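RNA polymerase sigma factor (Bartonella quintana, PDB 5UXX) probably acts as an extracytoplasmic-function (ECF) sigma factor, binding promoter DNA and directing RNA polymerase to the genes it controls. Local coordinates at residues 12-23 with 34-45. Sequence-based numbering, arbitrary orientation. Where two conformers were deposited one is given.
Sequences LLLVLPALRAFA and EDLVQDTLMKAW
Val37 packs as a knob into a hole formed by Leu16, Leu19, Arg20 and Ala23 of the facing helix. A branched, compact residue suits this place because its two methyls serve different neighbours: CG1, anti to the backbone N, meets Leu16 CD1 at 3.9 Å, while CG2 lies 3.7 Å from Ala23 CB and equally near the CA of Arg20. The small side chain of Ala23 probably helps the helices come close here, where the CA atoms of Arg20 and Val37 are 6.0 Å apart, and its CB also touches Leu36 CD2. Farther along the gap widens, and longer side chains, chiefly leucines, bridge it. Leu19 CD2 and Thr40 CG2 approach tip to tip at 4.0 Å, and Leu12 CD1 touches both Leu41 CD1 and the edge of the Trp45 indole, near CE3. Thr40 can present its methyl to this apolar layer because its hydroxyl is turned back on its own helix, where OG1 donates to Leu36 O at 2.8 Å.

One salt bridge joins the helices across this otherwise apolar contact. Arg20 runs out extended, and its NE donates to Glu34 OE2 at 2.6 Å in a nearly straight bond (166°). NE meets OE2 on the syn side but somewhat out of the carboxylate plane, which is turned 35° from the guanidinium. Arg20 NH2 forms a second salt bridge, with an acidic side chain of another protein chain, so the guanidinium is shared between the fold and its partner.

The axes of segments 12-23 and 34-45 cross steeply, their N-to-C directions 131° apart. This buried packing joins helices 7-26 and 33-46 in region 2, which in sigma-70 relatives binds core polymerase and the -10 element. Helix 57-81 packs against both, Leu61 touching Leu12 and Ala44, while Phe22 reaches helix 115-125.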
# COMPACT_ATOMS: atom_id res chain seq x y z
N LEU A 12 -6.76 6.87 -13.11
CA LEU A 12 -5.50 6.73 -12.39
C LEU A 12 -5.31 7.84 -11.36
O LEU A 12 -4.90 7.57 -10.23
CB LEU A 12 -4.32 6.73 -13.36
CG LEU A 12 -4.07 5.43 -14.11
CD1 LEU A 12 -2.93 5.59 -15.10
CD2 LEU A 12 -3.76 4.31 -13.13
N LEU A 13 -5.61 9.07 -11.75
CA LEU A 13 -5.47 10.23 -10.87
C LEU A 13 -6.30 10.08 -9.60
O LEU A 13 -5.93 10.59 -8.55
CB LEU A 13 -5.86 11.51 -11.61
CG LEU A 13 -4.88 11.96 -12.69
CD1 LEU A 13 -5.50 13.03 -13.58
CD2 LEU A 13 -3.60 12.48 -12.05
N LEU A 14 -7.43 9.37 -9.70
CA LEU A 14 -8.26 9.10 -8.54
C LEU A 14 -7.60 8.12 -7.58
O LEU A 14 -7.70 8.26 -6.36
CB LEU A 14 -9.62 8.55 -8.97
CG LEU A 14 -10.63 9.50 -9.62
CD1 LEU A 14 -12.00 8.84 -9.67
CD2 LEU A 14 -10.69 10.83 -8.88
N VAL A 15 -6.93 7.12 -8.13
CA VAL A 15 -6.38 6.02 -7.34
C VAL A 15 -4.95 6.32 -6.89
O VAL A 15 -4.49 5.80 -5.87
CB VAL A 15 -6.40 4.70 -8.15
CG1 VAL A 15 -5.89 3.54 -7.32
CG2 VAL A 15 -7.81 4.41 -8.64
N LEU A 16 -4.27 7.18 -7.64
CA LEU A 16 -2.85 7.47 -7.43
C LEU A 16 -2.47 7.85 -5.99
O LEU A 16 -1.44 7.38 -5.49
CB LEU A 16 -2.40 8.56 -8.40
CG LEU A 16 -0.92 8.58 -8.76
CD1 LEU A 16 -0.38 7.16 -8.89
CD2 LEU A 16 -0.69 9.35 -10.05
N PRO A 17 -3.26 8.71 -5.31
CA PRO A 17 -2.89 9.02 -3.92
C PRO A 17 -2.94 7.81 -2.99
O PRO A 17 -2.06 7.65 -2.14
CB PRO A 17 -3.93 10.05 -3.50
CG PRO A 17 -4.38 10.67 -4.76
CD PRO A 17 -4.38 9.56 -5.76
N ALA A 18 -3.96 6.97 -3.14
CA ALA A 18 -4.09 5.77 -2.31
C ALA A 18 -3.02 4.75 -2.68
O ALA A 18 -2.52 4.02 -1.82
CB ALA A 18 -5.47 5.17 -2.47
N LEU A 19 -2.68 4.71 -3.97
CA LEU A 19 -1.64 3.82 -4.46
C LEU A 19 -0.29 4.16 -3.83
O LEU A 19 0.48 3.27 -3.47
CB LEU A 19 -1.55 3.90 -5.98
CG LEU A 19 -0.65 2.87 -6.68
CD1 LEU A 19 -1.22 1.47 -6.51
CD2 LEU A 19 -0.48 3.21 -8.15
N ARG A 20 -0.01 5.45 -3.71
CA ARG A 20 1.22 5.92 -3.09
C ARG A 20 1.26 5.60 -1.60
O ARG A 20 2.30 5.20 -1.07
CB ARG A 20 1.39 7.43 -3.31
CG ARG A 20 2.60 8.03 -2.61
CD ARG A 20 2.74 9.51 -2.91
NE ARG A 20 3.73 10.16 -2.06
CZ ARG A 20 3.47 10.65 -0.86
NH1 ARG A 20 2.24 10.58 -0.36
NH2 ARG A 20 4.43 11.22 -0.15
N ALA A 21 0.12 5.77 -0.94
CA ALA A 21 0.01 5.47 0.49
C ALA A 21 0.23 3.99 0.75
O ALA A 21 0.80 3.60 1.77
CB ALA A 21 -1.35 5.90 1.01
N PHE A 22 -0.23 3.16 -0.19
CA PHE A 22 -0.05 1.72 -0.10
C PHE A 22 1.42 1.35 -0.20
O PHE A 22 1.91 0.49 0.54
CB PHE A 22 -0.85 1.01 -1.20
CG PHE A 22 -0.77 -0.49 -1.15
CD1 PHE A 22 -1.10 -1.17 0.01
CD2 PHE A 22 -0.38 -1.21 -2.26
CE1 PHE A 22 -1.03 -2.55 0.06
CE2 PHE A 22 -0.31 -2.59 -2.22
CZ PHE A 22 -0.64 -3.26 -1.06
N ALA A 23 2.13 2.00 -1.11
CA ALA A 23 3.55 1.75 -1.32
C ALA A 23 4.37 2.13 -0.09
O ALA A 23 5.28 1.40 0.31
CB ALA A 23 4.05 2.50 -2.54
N GLU A 34 8.72 5.67 -3.48
CA GLU A 34 8.24 6.57 -4.51
C GLU A 34 8.53 6.03 -5.92
O GLU A 34 7.75 6.24 -6.85
CB GLU A 34 8.89 7.95 -4.34
CG GLU A 34 8.25 8.83 -3.27
CD GLU A 34 6.85 9.32 -3.61
OE1 GLU A 34 6.34 9.00 -4.71
OE2 GLU A 34 6.25 10.02 -2.77
N ASP A 35 9.65 5.33 -6.06
CA ASP A 35 10.00 4.67 -7.31
C ASP A 35 9.08 3.50 -7.61
O ASP A 35 8.81 3.18 -8.77
CB ASP A 35 11.46 4.20 -7.29
CG ASP A 35 12.44 5.34 -7.39
OD1 ASP A 35 12.03 6.45 -7.81
OD2 ASP A 35 13.63 5.14 -7.05
N LEU A 36 8.61 2.85 -6.55
CA LEU A 36 7.69 1.72 -6.66
C LEU A 36 6.39 2.13 -7.33
O LEU A 36 5.85 1.40 -8.16
CB LEU A 36 7.41 1.14 -5.28
CG LEU A 36 6.64 -0.18 -5.21
CD1 LEU A 36 7.34 -1.26 -6.02
CD2 LEU A 36 6.48 -0.61 -3.76
N VAL A 37 5.89 3.31 -6.97
CA VAL A 37 4.68 3.85 -7.58
C VAL A 37 4.91 4.16 -9.06
O VAL A 37 4.08 3.85 -9.91
CB VAL A 37 4.21 5.13 -6.86
CG1 VAL A 37 2.96 5.69 -7.53
CG2 VAL A 37 3.95 4.84 -5.39
N GLN A 38 6.05 4.77 -9.35
CA GLN A 38 6.44 5.11 -10.71
C GLN A 38 6.45 3.88 -11.62
O GLN A 38 5.89 3.90 -12.71
CB GLN A 38 7.81 5.79 -10.72
CG GLN A 38 8.13 6.52 -12.02
CD GLN A 38 9.35 7.41 -11.90
OE1 GLN A 38 9.25 8.57 -11.51
NE2 GLN A 38 10.51 6.86 -12.23
N ASP A 39 7.09 2.81 -11.15
CA ASP A 39 7.17 1.57 -11.92
C ASP A 39 5.79 0.95 -12.12
O ASP A 39 5.51 0.38 -13.17
CB ASP A 39 8.09 0.57 -11.22
CG ASP A 39 9.54 1.02 -11.19
OD1 ASP A 39 9.91 1.89 -12.01
OD2 ASP A 39 10.31 0.50 -10.36
N THR A 40 4.94 1.08 -11.12
CA THR A 40 3.58 0.54 -11.19
C THR A 40 2.77 1.27 -12.25
O THR A 40 2.04 0.65 -13.03
CB THR A 40 2.86 0.65 -9.83
OG1 THR A 40 3.57 -0.11 -8.85
CG2 THR A 40 1.44 0.14 -9.93
N LEU A 41 2.91 2.59 -12.29
CA LEU A 41 2.22 3.42 -13.26
C LEU A 41 2.62 3.06 -14.69
O LEU A 41 1.77 3.00 -15.59
CB LEU A 41 2.51 4.90 -13.01
CG LEU A 41 1.64 5.91 -13.74
CD1 LEU A 41 0.21 5.86 -13.22
CD2 LEU A 41 2.21 7.32 -13.62
N MSE A 42 3.91 2.81 -14.89
CA MSE A 42 4.42 2.46 -16.21
C MSE A 42 3.92 1.09 -16.67
O MSE A 42 3.59 0.91 -17.84
CB MSE A 42 5.95 2.50 -16.23
CG MSE A 42 6.52 3.89 -16.47
SE MSE A 42 8.46 3.93 -16.49
CE MSE A 42 8.80 3.54 -14.61
N LYS A 43 3.87 0.14 -15.74
CA LYS A 43 3.41 -1.21 -16.06
C LYS A 43 1.90 -1.23 -16.29
O LYS A 43 1.41 -1.92 -17.19
CB LYS A 43 3.78 -2.19 -14.94
CG LYS A 43 5.27 -2.41 -14.79
CD LYS A 43 5.57 -3.40 -13.67
CE LYS A 43 7.06 -3.48 -13.39
NZ LYS A 43 7.83 -3.95 -14.57
N ALA A 44 1.17 -0.46 -15.49
CA ALA A 44 -0.28 -0.41 -15.60
C ALA A 44 -0.71 0.23 -16.92
O ALA A 44 -1.70 -0.18 -17.53
CB ALA A 44 -0.88 0.36 -14.43
N TRP A 45 0.04 1.24 -17.35
CA TRP A 45 -0.25 1.91 -18.61
C TRP A 45 -0.06 0.97 -19.79
O TRP A 45 -0.82 1.00 -20.76
CB TRP A 45 0.62 3.16 -18.78
CG TRP A 45 0.16 4.05 -19.90
CD1 TRP A 45 0.52 3.97 -21.21
CD2 TRP A 45 -0.77 5.14 -19.80
NE1 TRP A 45 -0.12 4.95 -21.93
CE2 TRP A 45 -0.91 5.68 -21.09
CE3 TRP A 45 -1.49 5.71 -18.74
CZ2 TRP A 45 -1.74 6.76 -21.36
CZ3 TRP A 45 -2.31 6.79 -19.01
CH2 TRP A 45 -2.43 7.30 -20.31